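Local coordinates for spore germination lipase LipC (PDB 6NKD), which probably hydrolyses lipid esters as a GDSL-family lipase of the SGNH hydrolase clan, in a role related to spore germination, at residues Phe25-Lys30 with Val41-Phe46; Ile75-Cys80 with Lys109-Met114; Gln86-Tyr91 with Glu144-Trp149; Asn135-Phe140 with Ile169-Val174. All blocks are in the same frame, centred on the assembly; numbering follows the deposited sequence.

Interaction 1: residues Phe25-Lys30 with Val41-Phe46; sequences FVQRYK and VSLIVF. With SO4 (sulfate ion), chain D.
K30 lies across L43 and ends at the backbone carbonyl of V41. Its CG stands anti to the backbone N (chi1 155°), which sends the chain from helix 25-30 toward strand 41-46. CD then rests against CB of L43, at 3.7 Å. K30 and V41 pass each other in opposite directions, with CG of K30 4.1 Å from CG1 of V41. A bend at chi4 brings NZ to V41 O, 2.7 Å away. The donor is tilted 24° from the carbonyl plane. One turn earlier in the helix, V26 also points at the strand. Its CG2 meets CG2 of V45 at 4.2 Å and CD2 of L43 at 4.3 Å. The helix segment runs nearly antiparallel to the strand segment, at 167°, as where a helix returns to a parallel sheet in an alpha/beta fold. The strand is at one edge of the sheet within this chain, beside strand 3-9. NZ also forms a salt bridge with E34 and a weak bond to a sulfate ion, also bound by R31 of this chain and by Q68 of the second subunit. The lysine thus joins apolar packing along its chain to a buried ammonium held by a carbonyl and a carboxylate.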
loop_
_atom_site.group_PDB
_atom_site.type_symbol
_atom_site.label_atom_id
_atom_site.label_comp_id
_atom_site.label_asym_id
_atom_site.label_seq_id
_atom_site.Cartn_x
_atom_site.Cartn_y
_atom_site.Cartn_z
ATOM N N PHE A 25 0.015 13.359 -12.030
ATOM C CA PHE A 25 0.273 14.454 -12.958
ATOM C C PHE A 25 1.656 14.379 -13.590
ATOM O O PHE A 25 1.850 14.930 -14.679
ATOM C CB PHE A 25 0.088 15.814 -12.264
ATOM C CG PHE A 25 1.311 16.315 -11.530
ATOM C CD1 PHE A 25 2.249 17.115 -12.172
ATOM C CD2 PHE A 25 1.506 16.013 -10.192
ATOM C CE1 PHE A 25 3.369 17.581 -11.498
ATOM C CE2 PHE A 25 2.622 16.481 -9.511
ATOM C CZ PHE A 25 3.553 17.266 -10.167
ATOM N N VAL A 26 2.618 13.710 -12.948
ATOM C CA VAL A 26 3.989 13.754 -13.449
ATOM C C VAL A 26 4.141 12.891 -14.696
ATOM O O VAL A 26 4.911 13.226 -15.603
ATOM C CB VAL A 26 4.991 13.355 -12.346
ATOM C CG1 VAL A 26 4.707 14.117 -11.069
ATOM C CG2 VAL A 26 4.982 11.853 -12.093
ATOM N N GLN A 27 3.412 11.776 -14.774
ATOM C CA GLN A 27 3.505 10.906 -15.939
ATOM C C GLN A 27 2.525 11.285 -17.038
ATOM O O GLN A 27 2.778 10.974 -18.208
ATOM C CB GLN A 27 3.289 9.441 -15.539
ATOM C CG GLN A 27 2.321 9.233 -14.394
ATOM C CD GLN A 27 3.007 9.232 -13.042
ATOM O OE1 GLN A 27 2.450 9.705 -12.050
ATOM N NE2 GLN A 27 4.220 8.694 -12.993
ATOM N N ARG A 28 1.416 11.943 -16.696
ATOM C CA ARG A 28 0.590 12.560 -17.727
ATOM C C ARG A 28 1.314 13.739 -18.362
ATOM O O ARG A 28 1.171 13.992 -19.564
ATOM C CB ARG A 28 -0.749 13.000 -17.137
ATOM C CG ARG A 28 -1.582 11.859 -16.582
ATOM C CD ARG A 28 -2.741 12.372 -15.743
ATOM N NE ARG A 28 -3.358 11.303 -14.964
ATOM C CZ ARG A 28 -4.449 10.641 -15.332
ATOM N NH1 ARG A 28 -4.939 9.680 -14.559
ATOM N NH2 ARG A 28 -5.056 10.944 -16.471
ATOM N N TYR A 29 2.102 14.470 -17.569
ATOM C CA TYR A 29 2.923 15.544 -18.116
ATOM C C TYR A 29 4.084 14.991 -18.931
ATOM O O TYR A 29 4.521 15.627 -19.896
ATOM C CB TYR A 29 3.429 16.438 -16.980
ATOM C CG TYR A 29 4.343 17.571 -17.397
ATOM C CD1 TYR A 29 4.056 18.357 -18.506
ATOM C CD2 TYR A 29 5.481 17.874 -16.658
ATOM C CE1 TYR A 29 4.889 19.399 -18.879
ATOM C CE2 TYR A 29 6.316 18.914 -17.020
ATOM C CZ TYR A 29 6.017 19.673 -18.131
ATOM O OH TYR A 29 6.847 20.710 -18.493
ATOM N N LYS A 30 4.588 13.810 -18.566
ATOM C CA LYS A 30 5.650 13.187 -19.347
ATOM C C LYS A 30 5.150 12.771 -20.725
ATOM O O LYS A 30 5.853 12.951 -21.727
ATOM C CB LYS A 30 6.218 11.987 -18.589
ATOM C CG LYS A 30 6.866 10.926 -19.471
ATOM C CD LYS A 30 7.453 9.804 -18.629
ATOM C CE LYS A 30 7.452 8.482 -19.379
ATOM N NZ LYS A 30 8.189 8.564 -20.667
ATOM N N VAL A 41 11.001 10.399 -23.398
ATOM C CA VAL A 41 11.396 11.038 -22.149
ATOM C C VAL A 41 11.632 9.965 -21.097
ATOM O O VAL A 41 10.798 9.070 -20.916
ATOM C CB VAL A 41 10.335 12.047 -21.663
ATOM C CG1 VAL A 41 10.614 12.473 -20.228
ATOM C CG2 VAL A 41 10.298 13.260 -22.582
ATOM N N SER A 42 12.770 10.050 -20.411
ATOM C CA SER A 42 13.052 9.204 -19.261
ATOM C C SER A 42 12.654 9.943 -17.990
ATOM O O SER A 42 12.958 11.130 -17.833
ATOM C CB SER A 42 14.532 8.823 -19.214
ATOM O OG SER A 42 14.810 8.015 -18.083
ATOM N N LEU A 43 11.976 9.240 -17.086
ATOM C CA LEU A 43 11.406 9.840 -15.888
ATOM C C LEU A 43 12.041 9.238 -14.644
ATOM O O LEU A 43 12.156 8.013 -14.528
ATOM C CB LEU A 43 9.887 9.645 -15.850
ATOM C CG LEU A 43 9.174 10.006 -14.545
ATOM C CD1 LEU A 43 9.392 11.469 -14.191
ATOM C CD2 LEU A 43 7.688 9.684 -14.636
ATOM N N ILE A 44 12.449 10.103 -13.719
ATOM C CA ILE A 44 12.908 9.707 -12.393
ATOM C C ILE A 44 12.124 10.520 -11.372
ATOM O O ILE A 44 11.956 11.734 -11.534
ATOM C CB ILE A 44 14.426 9.923 -12.213
ATOM C CG1 ILE A 44 15.217 9.209 -13.316
ATOM C CG2 ILE A 44 14.872 9.427 -10.854
ATOM C CD1 ILE A 44 15.612 10.105 -14.475
ATOM N N VAL A 45 11.636 9.855 -10.326
ATOM C CA VAL A 45 10.758 10.479 -9.339
ATOM C C VAL A 45 11.339 10.259 -7.950
ATOM O O VAL A 45 11.547 9.113 -7.534
ATOM C CB VAL A 45 9.323 9.926 -9.412
ATOM C CG1 VAL A 45 8.499 10.429 -8.234
ATOM C CG2 VAL A 45 8.670 10.315 -10.729
ATOM N N PHE A 46 11.589 11.351 -7.232
ATOM C CA PHE A 46 11.972 11.314 -5.822
ATOM C C PHE A 46 10.866 12.020 -5.048
ATOM O O PHE A 46 10.823 13.254 -5.010
ATOM C CB PHE A 46 13.323 11.983 -5.585
ATOM C CG PHE A 46 14.450 11.391 -6.380
ATOM C CD1 PHE A 46 15.010 10.177 -6.017
ATOM C CD2 PHE A 46 14.967 12.062 -7.476
ATOM C CE1 PHE A 46 16.052 9.637 -6.742
ATOM C CE2 PHE A 46 16.012 11.528 -8.204
ATOM C CZ PHE A 46 16.555 10.313 -7.836
HETATM S S SO4 D . 4.430 6.946 -22.097
HETATM O O1 SO4 D . 5.791 6.577 -21.719
HETATM O O2 SO4 D . 3.816 7.704 -21.011
HETATM O O3 SO4 D . 4.463 7.769 -23.302
HETATM O O4 SO4 D . 3.648 5.741 -22.353
#

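Interaction 2: residues Ile75-Cys80 with Lys109-Met114; sequences ITITGC and KNYSGM
The Y111 ring extends from helix 109-114 past I77, and its hydroxyl ends at the backbone of G79. Neither of these meets it squarely on a face or at an edge. CG2 of I77 approaches the ring obliquely, 3.8 Å from CE1. Y111 OH gives a weak hydrogen bond to G79 O, at 3.3 Å. It is also 3.0 Å from G79 N, but the angle there is too poor for a bond. G79 has no side chain, and the hydroxyl sits on the side where a CB would point. M114, a selenomethionine, packs on I77. Its SE touches I77 at two branches, 3.6 Å from CG2 and 3.7 Å from CD1. CG of M114 sits between the backbone N and the carbonyl carbon (chi1 60°), which brings SE to I77.

The contact is buried. The loop after the strand lies near the probable active site: the side chain of T78 is about 7 Å from that of S11, the nucleophile by similarity. Strand 74-77 is the middle strand of the parallel sheet, and helix 98-122 packs over its C-terminal end. The disulfide between C80 and C107 ties the loop to the same helix. Helix 53-59 lies alongside, with T53 against Y111 and I56 and L57 against M114. The CB of T78 points away from the helix; its OG1 bonds to D10 and its side chain touches L134 of strand 130-134.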
loop_
_atom_site.group_PDB
_atom_site.type_symbol
_atom_site.label_atom_id
_atom_site.label_comp_id
_atom_site.label_asym_id
_atom_site.label_seq_id
_atom_site.Cartn_x
_atom_site.Cartn_y
_atom_site.Cartn_z
ATOM N N ILE A 75 12.496 19.925 -14.618
ATOM C CA ILE A 75 12.378 19.642 -13.193
ATOM C C ILE A 75 11.054 20.207 -12.697
ATOM O O ILE A 75 10.729 21.367 -12.971
ATOM C CB ILE A 75 13.548 20.239 -12.387
ATOM C CG1 ILE A 75 14.890 19.762 -12.942
ATOM C CG2 ILE A 75 13.422 19.873 -10.915
ATOM C CD1 ILE A 75 16.086 20.302 -12.192
ATOM N N THR A 76 10.294 19.389 -11.974
ATOM C CA THR A 76 9.058 19.822 -11.337
ATOM C C THR A 76 9.173 19.631 -9.833
ATOM O O THR A 76 9.716 18.623 -9.366
ATOM C CB THR A 76 7.844 19.055 -11.871
ATOM O OG1 THR A 76 8.071 17.645 -11.744
ATOM C CG2 THR A 76 7.595 19.402 -13.329
ATOM N N ILE A 77 8.666 20.601 -9.075
ATOM C CA ILE A 77 8.761 20.592 -7.621
ATOM C C ILE A 77 7.384 20.874 -7.037
ATOM O O ILE A 77 6.694 21.799 -7.478
ATOM C CB ILE A 77 9.785 21.621 -7.105
ATOM C CG1 ILE A 77 11.152 21.392 -7.753
ATOM C CG2 ILE A 77 9.901 21.542 -5.590
ATOM C CD1 ILE A 77 12.220 22.350 -7.281
ATOM N N THR A 78 6.986 20.070 -6.054
ATOM C CA THR A 78 5.783 20.311 -5.273
ATOM C C THR A 78 6.150 20.323 -3.796
ATOM O O THR A 78 7.163 19.749 -3.388
ATOM C CB THR A 78 4.700 19.248 -5.529
ATOM O OG1 THR A 78 5.143 17.977 -5.040
ATOM C CG2 THR A 78 4.400 19.136 -7.012
ATOM N N GLY A 79 5.327 20.988 -3.000
ATOM C CA GLY A 79 5.573 21.036 -1.573
ATOM C C GLY A 79 4.709 22.076 -0.899
ATOM O O GLY A 79 3.926 22.787 -1.538
ATOM N N CYS A 80 4.867 22.140 0.424
ATOM C CA CYS A 80 4.197 23.047 1.353
ATOM C C CYS A 80 2.700 22.784 1.475
ATOM O O CYS A 80 2.021 23.506 2.216
ATOM C CB CYS A 80 4.413 24.524 0.987
ATOM S SG CYS A 80 4.388 25.674 2.381
ATOM N N LYS A 109 11.318 30.353 1.406
ATOM C CA LYS A 109 12.767 30.363 1.575
ATOM C C LYS A 109 13.396 29.081 1.039
ATOM O O LYS A 109 14.449 29.124 0.393
ATOM C CB LYS A 109 13.109 30.560 3.052
ATOM C CG LYS A 109 14.519 30.155 3.441
ATOM C CD LYS A 109 14.659 30.103 4.956
ATOM C CE LYS A 109 13.597 29.198 5.572
ATOM N NZ LYS A 109 13.615 29.220 7.062
ATOM N N ASN A 110 12.764 27.932 1.295
ATOM C CA ASN A 110 13.306 26.666 0.811
ATOM C C ASN A 110 13.191 26.556 -0.704
ATOM O O ASN A 110 14.091 26.018 -1.361
ATOM C CB ASN A 110 12.597 25.494 1.488
ATOM C CG ASN A 110 12.815 25.469 2.987
ATOM O OD1 ASN A 110 13.822 25.968 3.489
ATOM N ND2 ASN A 110 11.868 24.883 3.712
ATOM N N TYR A 111 12.087 27.045 -1.275
ATOM C CA TYR A 111 11.951 27.069 -2.728
ATOM C C TYR A 111 13.071 27.882 -3.365
ATOM O O TYR A 111 13.693 27.448 -4.342
ATOM C CB TYR A 111 10.585 27.635 -3.122
ATOM C CG TYR A 111 9.482 26.603 -3.208
ATOM C CD1 TYR A 111 9.407 25.730 -4.286
ATOM C CD2 TYR A 111 8.508 26.513 -2.224
ATOM C CE1 TYR A 111 8.399 24.789 -4.374
ATOM C CE2 TYR A 111 7.496 25.575 -2.304
ATOM C CZ TYR A 111 7.445 24.716 -3.379
ATOM O OH TYR A 111 6.438 23.782 -3.464
ATOM N N SER A 112 13.343 29.070 -2.821
ATOM C CA SER A 112 14.470 29.861 -3.302
ATOM C C SER A 112 15.793 29.156 -3.044
ATOM O O SER A 112 16.751 29.331 -3.807
ATOM C CB SER A 112 14.464 31.240 -2.640
ATOM O OG SER A 112 15.632 31.973 -2.970
ATOM N N GLY A 113 15.866 28.351 -1.984
ATOM C CA GLY A 113 17.103 27.648 -1.685
ATOM C C GLY A 113 17.381 26.523 -2.663
ATOM O O GLY A 113 18.500 26.380 -3.161
HETATM N N MSE A 114 16.369 25.710 -2.952
HETATM C CA MSE A 114 16.541 24.596 -3.875
HETATM C C MSE A 114 16.718 25.101 -5.303
HETATM O O MSE A 114 17.384 24.461 -6.114
HETATM C CB MSE A 114 15.360 23.623 -3.783
HETATM C CG MSE A 114 14.005 24.228 -4.100
HETATM SE SE MSE A 114 12.534 23.037 -3.620
HETATM C CE MSE A 114 12.874 22.891 -1.708
#

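Interaction 3: residues Gln86-Tyr91 with Glu144-Trp149; sequences QSLEIY and ELADKW
This is an apolar and aromatic contact between two helices, 86-91 and 144-149, well away from the centre of the chain. Y91 and W149 form an offset edge-to-face pair. The edge of W149 is turned to the face of Y91, with planes at 88° and centroids 5.5 Å apart. L145 adds a CH-pi contact: its CD2 sits over the centre of the Y91 ring, 3.3 Å from the centroid. CG of Y91 is anti to the backbone N (chi1 -179°), which carries the ring across to L145. The helix segments cross at 135°, and they belong to helices 81-94 and 144-157, which follow strands 74-77 and 130-134 in the alpha/beta SGNH hydrolase fold. CB of Y91 meets the rim of the indole, 3.6 Å from CH2 of W149. L88 fills the other end of the contact. Its CD2 is 3.7 Å from CZ3 of W149, and its CD1 is 4.1 Å from CB of A146. CB of S87 also touches the indole, while its OG bonds to D83. F100 of helix 98-122 stacks with W149.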
loop_
_atom_site.group_PDB
_atom_site.type_symbol
_atom_site.label_atom_id
_atom_site.label_comp_id
_atom_site.label_asym_id
_atom_site.label_seq_id
_atom_site.Cartn_x
_atom_site.Cartn_y
_atom_site.Cartn_z
ATOM N N GLN A 86 -1.410 21.412 8.527
ATOM C CA GLN A 86 -0.935 21.555 9.899
ATOM C C GLN A 86 -1.296 22.921 10.466
ATOM O O GLN A 86 -1.675 23.036 11.636
ATOM C CB GLN A 86 0.577 21.334 9.962
ATOM C CG GLN A 86 1.022 19.914 9.657
ATOM C CD GLN A 86 2.530 19.759 9.717
ATOM O OE1 GLN A 86 3.255 20.734 9.913
ATOM N NE2 GLN A 86 3.008 18.532 9.548
ATOM N N SER A 87 -1.193 23.970 9.645
ATOM C CA SER A 87 -1.472 25.317 10.132
ATOM C C SER A 87 -2.956 25.512 10.417
ATOM O O SER A 87 -3.322 26.170 11.398
ATOM C CB SER A 87 -0.979 26.353 9.123
ATOM O OG SER A 87 0.428 26.288 8.977
ATOM N N LEU A 88 -3.825 24.951 9.570
ATOM C CA LEU A 88 -5.260 25.075 9.803
ATOM C C LEU A 88 -5.673 24.403 11.103
ATOM O O LEU A 88 -6.579 24.888 11.793
ATOM C CB LEU A 88 -6.042 24.486 8.629
ATOM C CG LEU A 88 -6.218 25.389 7.409
ATOM C CD1 LEU A 88 -7.092 24.708 6.367
ATOM C CD2 LEU A 88 -6.811 26.728 7.819
ATOM N N GLU A 89 -5.026 23.292 11.457
ATOM C CA GLU A 89 -5.323 22.640 12.726
ATOM C C GLU A 89 -4.741 23.407 13.904
ATOM O O GLU A 89 -5.345 23.429 14.982
ATOM C CB GLU A 89 -4.798 21.204 12.716
ATOM C CG GLU A 89 -5.312 20.359 11.558
ATOM C CD GLU A 89 -6.827 20.256 11.529
ATOM O OE1 GLU A 89 -7.445 20.214 12.613
ATOM O OE2 GLU A 89 -7.399 20.216 10.418
ATOM N N ILE A 90 -3.579 24.038 13.727
ATOM C CA ILE A 90 -3.023 24.859 14.797
ATOM C C ILE A 90 -3.863 26.114 14.986
ATOM O O ILE A 90 -4.114 26.545 16.117
ATOM C CB ILE A 90 -1.548 25.194 14.512
ATOM C CG1 ILE A 90 -0.697 23.923 14.532
ATOM C CG2 ILE A 90 -1.020 26.191 15.533
ATOM C CD1 ILE A 90 0.772 24.170 14.256
ATOM N N TYR A 91 -4.323 26.715 13.884
ATOM C CA TYR A 91 -5.187 27.885 13.996
ATOM C C TYR A 91 -6.514 27.535 14.655
ATOM O O TYR A 91 -7.087 28.362 15.371
ATOM C CB TYR A 91 -5.428 28.507 12.619
ATOM C CG TYR A 91 -6.305 29.740 12.663
ATOM C CD1 TYR A 91 -5.753 31.002 12.837
ATOM C CD2 TYR A 91 -7.686 29.640 12.541
ATOM C CE1 TYR A 91 -6.551 32.131 12.885
ATOM C CE2 TYR A 91 -8.492 30.763 12.591
ATOM C CZ TYR A 91 -7.919 32.005 12.760
ATOM O OH TYR A 91 -8.717 33.126 12.808
ATOM N N GLU A 144 -12.532 31.079 4.303
ATOM C CA GLU A 144 -11.886 32.262 3.746
ATOM C C GLU A 144 -10.440 32.381 4.211
ATOM O O GLU A 144 -9.575 32.831 3.451
ATOM C CB GLU A 144 -12.669 33.520 4.115
ATOM C CG GLU A 144 -13.929 33.724 3.293
ATOM C CD GLU A 144 -14.257 35.192 3.094
ATOM O OE1 GLU A 144 -15.344 35.495 2.558
ATOM O OE2 GLU A 144 -13.423 36.041 3.471
ATOM N N LEU A 145 -10.157 31.984 5.453
ATOM C CA LEU A 145 -8.787 32.056 5.948
ATOM C C LEU A 145 -7.869 31.133 5.158
ATOM O O LEU A 145 -6.706 31.468 4.905
ATOM C CB LEU A 145 -8.740 31.711 7.434
ATOM C CG LEU A 145 -7.363 31.894 8.075
ATOM C CD1 LEU A 145 -7.052 33.371 8.272
ATOM C CD2 LEU A 145 -7.267 31.136 9.383
ATOM N N ALA A 146 -8.375 29.964 4.759
ATOM C CA ALA A 146 -7.583 29.071 3.922
ATOM C C ALA A 146 -7.332 29.688 2.552
ATOM O O ALA A 146 -6.231 29.566 2.002
ATOM C CB ALA A 146 -8.281 27.719 3.786
ATOM N N ASP A 147 -8.336 30.361 1.989
ATOM C CA ASP A 147 -8.156 30.997 0.689
ATOM C C ASP A 147 -7.208 32.186 0.786
ATOM O O ASP A 147 -6.364 32.388 -0.093
ATOM C CB ASP A 147 -9.509 31.429 0.126
ATOM C CG ASP A 147 -9.437 31.798 -1.343
ATOM O OD1 ASP A 147 -9.270 30.883 -2.178
ATOM O OD2 ASP A 147 -9.548 32.999 -1.663
ATOM N N LYS A 148 -7.333 32.980 1.851
ATOM C CA LYS A 148 -6.448 34.128 2.030
ATOM C C LYS A 148 -5.012 33.683 2.268
ATOM O O LYS A 148 -4.073 34.272 1.718
ATOM C CB LYS A 148 -6.945 34.991 3.191
ATOM C CG LYS A 148 -6.094 36.219 3.479
ATOM C CD LYS A 148 -6.677 37.024 4.632
ATOM C CE LYS A 148 -5.933 38.336 4.837
ATOM N NZ LYS A 148 -6.550 39.164 5.911
ATOM N N TRP A 149 -4.822 32.644 3.083
ATOM C CA TRP A 149 -3.477 32.155 3.370
ATOM C C TRP A 149 -2.794 31.653 2.105
ATOM O O TRP A 149 -1.632 31.982 1.838
ATOM C CB TRP A 149 -3.542 31.044 4.419
ATOM C CG TRP A 149 -3.531 31.532 5.837
ATOM C CD1 TRP A 149 -3.369 32.819 6.262
ATOM C CD2 TRP A 149 -3.681 30.734 7.019
ATOM N NE1 TRP A 149 -3.410 32.872 7.635
ATOM C CE2 TRP A 149 -3.599 31.606 8.124
ATOM C CE3 TRP A 149 -3.874 29.369 7.250
ATOM C CZ2 TRP A 149 -3.706 31.157 9.439
ATOM C CZ3 TRP A 149 -3.980 28.924 8.555
ATOM C CH2 TRP A 149 -3.896 29.816 9.634
#

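Interaction 4: residues Asn135-Phe140 with Ile169-Val174; sequences NLYNPF and IDTYAV
N135 meets I169, D170, T171 and Y172 through polar bonds from its backbone and its amide. In the backbone bond, N135 N reaches I169 O at 3.1 Å, almost straight at 176°. The amide oxygen faces the start of helix 171-174. OD1 accepts from Y172 N at 3.1 Å and, weakly, from T171 N. T171 OG1 lies 3.0 Å from OD1 and from O of N135. With chi1 at 60°, CG of N135 lies between its backbone N and carbonyl carbon, which holds the amide against these groups. On the other branch, ND2 bonds to OD1 of D170 at 3.3 Å, from above the carboxylate plane. D170 is the N-cap of the helix and accepts weakly from A173 N. A water links N138 N to Y172 O.

CB of N138 rests 4.0 Å from CE1 of Y172, and L136 O is at the edge of the Y172 ring. CD2 of Y137 is 4.2 Å from CG2 of T171. Y137 stacks on F175 and lies near H189, an active-site residue by similarity. One buried asparagine side chain thus supplies an acceptor to the helix's first amides and a donor to its cap.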
loop_
_atom_site.group_PDB
_atom_site.type_symbol
_atom_site.label_atom_id
_atom_site.label_comp_id
_atom_site.label_asym_id
_atom_site.label_seq_id
_atom_site.Cartn_x
_atom_site.Cartn_y
_atom_site.Cartn_z
ATOM N N ASN A 135 2.155 26.002 -7.580
ATOM C CA ASN A 135 1.718 26.645 -6.353
ATOM C C ASN A 135 0.648 25.794 -5.670
ATOM O O ASN A 135 0.325 24.683 -6.098
ATOM C CB ASN A 135 1.228 28.068 -6.629
ATOM C CG ASN A 135 0.058 28.127 -7.604
ATOM O OD1 ASN A 135 -0.683 27.160 -7.780
ATOM N ND2 ASN A 135 -0.115 29.281 -8.236
ATOM N N LEU A 136 0.088 26.329 -4.592
ATOM C CA LEU A 136 -0.880 25.600 -3.791
ATOM C C LEU A 136 -2.302 25.943 -4.217
ATOM O O LEU A 136 -2.619 27.102 -4.499
ATOM C CB LEU A 136 -0.692 25.919 -2.306
ATOM C CG LEU A 136 0.664 25.555 -1.698
ATOM C CD1 LEU A 136 0.720 25.975 -0.237
ATOM C CD2 LEU A 136 0.937 24.066 -1.844
ATOM N N TYR A 137 -3.148 24.922 -4.270
ATOM C CA TYR A 137 -4.578 25.109 -4.448
ATOM C C TYR A 137 -5.270 25.104 -3.090
ATOM O O TYR A 137 -4.728 24.625 -2.091
ATOM C CB TYR A 137 -5.164 24.018 -5.348
ATOM C CG TYR A 137 -4.957 22.606 -4.838
ATOM C CD1 TYR A 137 -5.858 22.024 -3.955
ATOM C CD2 TYR A 137 -3.865 21.853 -5.248
ATOM C CE1 TYR A 137 -5.674 20.737 -3.490
ATOM C CE2 TYR A 137 -3.673 20.563 -4.789
ATOM C CZ TYR A 137 -4.581 20.010 -3.910
ATOM O OH TYR A 137 -4.397 18.727 -3.448
ATOM N N ASN A 138 -6.486 25.649 -3.061
ATOM C CA ASN A 138 -7.250 25.707 -1.823
ATOM C C ASN A 138 -8.277 24.584 -1.813
ATOM O O ASN A 138 -9.319 24.698 -2.478
ATOM C CB ASN A 138 -7.937 27.067 -1.672
ATOM C CG ASN A 138 -8.737 27.175 -0.388
ATOM O OD1 ASN A 138 -8.463 26.477 0.588
ATOM N ND2 ASN A 138 -9.734 28.051 -0.385
ATOM N N PRO A 139 -8.045 23.489 -1.083
ATOM C CA PRO A 139 -9.032 22.400 -1.062
ATOM C C PRO A 139 -10.272 22.718 -0.245
ATOM O O PRO A 139 -11.263 21.985 -0.351
ATOM C CB PRO A 139 -8.250 21.232 -0.451
ATOM C CG PRO A 139 -7.250 21.892 0.435
ATOM C CD PRO A 139 -6.874 23.192 -0.238
ATOM N N PHE A 140 -10.255 23.785 0.557
ATOM C CA PHE A 140 -11.389 24.179 1.389
ATOM C C PHE A 140 -11.838 25.569 0.968
ATOM O O PHE A 140 -11.481 26.575 1.610
ATOM C CB PHE A 140 -11.026 24.131 2.872
ATOM C CG PHE A 140 -10.411 22.833 3.300
ATOM C CD1 PHE A 140 -11.153 21.662 3.289
ATOM C CD2 PHE A 140 -9.092 22.781 3.717
ATOM C CE1 PHE A 140 -10.588 20.464 3.684
ATOM C CE2 PHE A 140 -8.522 21.587 4.113
ATOM C CZ PHE A 140 -9.272 20.426 4.097
ATOM N N ILE A 169 3.520 27.432 -11.853
ATOM C CA ILE A 169 2.279 26.921 -12.426
ATOM C C ILE A 169 1.119 27.286 -11.511
ATOM O O ILE A 169 1.160 27.034 -10.300
ATOM C CB ILE A 169 2.369 25.403 -12.642
ATOM C CG1 ILE A 169 3.591 25.069 -13.501
ATOM C CG2 ILE A 169 1.101 24.877 -13.291
ATOM C CD1 ILE A 169 3.587 25.729 -14.864
ATOM N N ASP A 170 0.075 27.882 -12.091
ATOM C CA ASP A 170 -1.073 28.363 -11.323
ATOM C C ASP A 170 -2.020 27.195 -11.063
ATOM O O ASP A 170 -3.073 27.044 -11.690
ATOM C CB ASP A 170 -1.768 29.501 -12.059
ATOM C CG ASP A 170 -2.689 30.302 -11.160
ATOM O OD1 ASP A 170 -2.814 29.953 -9.966
ATOM O OD2 ASP A 170 -3.285 31.285 -11.649
ATOM N N THR A 171 -1.623 26.344 -10.111
ATOM C CA THR A 171 -2.483 25.237 -9.708
ATOM C C THR A 171 -3.764 25.741 -9.060
ATOM O O THR A 171 -4.804 25.077 -9.136
ATOM C CB THR A 171 -1.747 24.309 -8.739
ATOM O OG1 THR A 171 -0.336 24.393 -8.969
ATOM C CG2 THR A 171 -2.203 22.873 -8.935
ATOM N N TYR A 172 -3.703 26.909 -8.416
ATOM C CA TYR A 172 -4.876 27.469 -7.754
ATOM C C TYR A 172 -5.993 27.742 -8.754
ATOM O O TYR A 172 -7.157 27.401 -8.513
ATOM C CB TYR A 172 -4.481 28.744 -7.006
ATOM C CG TYR A 172 -5.623 29.473 -6.332
ATOM C CD1 TYR A 172 -5.989 29.175 -5.024
ATOM C CD2 TYR A 172 -6.325 30.471 -6.997
ATOM C CE1 TYR A 172 -7.029 29.846 -4.405
ATOM C CE2 TYR A 172 -7.363 31.143 -6.386
ATOM C CZ TYR A 172 -7.712 30.828 -5.092
ATOM O OH TYR A 172 -8.749 31.502 -4.484
ATOM N N ALA A 173 -5.653 28.356 -9.892
ATOM C CA ALA A 173 -6.663 28.656 -10.902
ATOM C C ALA A 173 -7.233 27.389 -11.527
ATOM O O ALA A 173 -8.388 27.384 -11.969
ATOM C CB ALA A 173 -6.075 29.559 -11.986
ATOM N N VAL A 174 -6.444 26.314 -11.579
ATOM C CA VAL A 174 -6.934 25.056 -12.134
ATOM C C VAL A 174 -8.038 24.482 -11.256
ATOM O O VAL A 174 -9.071 24.015 -11.753
ATOM C CB VAL A 174 -5.771 24.059 -12.304
ATOM C CG1 VAL A 174 -6.297 22.660 -12.574
ATOM C CG2 VAL A 174 -4.849 24.503 -13.427
HETATM O O HOH W 1 -7.597 26.319 -6.018
#

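Overall arrangement
The four contacts lie in one GDSL-family domain; interactions 1 and 2 both involve its parallel sheet. Interaction 1 comes first along the chain and closes before the others open. Interactions 2 and 3 alternate, as do 3 and 4, while 4 follows 2. Interactions 1 and 2 have centres about 17 Å apart; they touch where F25 meets T78. Interaction 2 also touches interaction 4, where L136 packs on the backbone of G79 and C80. Interactions 3 and 4 are about 15 Å apart between centres and meet at D147, close to Y172 and N138. Interactions 1 and 3 lie on opposite sides of the chain's centre, their centres about 31 Å apart. Interactions 2 and 4 each bring a residue, T78 and Y137, near the probable Ser-His-Asp site.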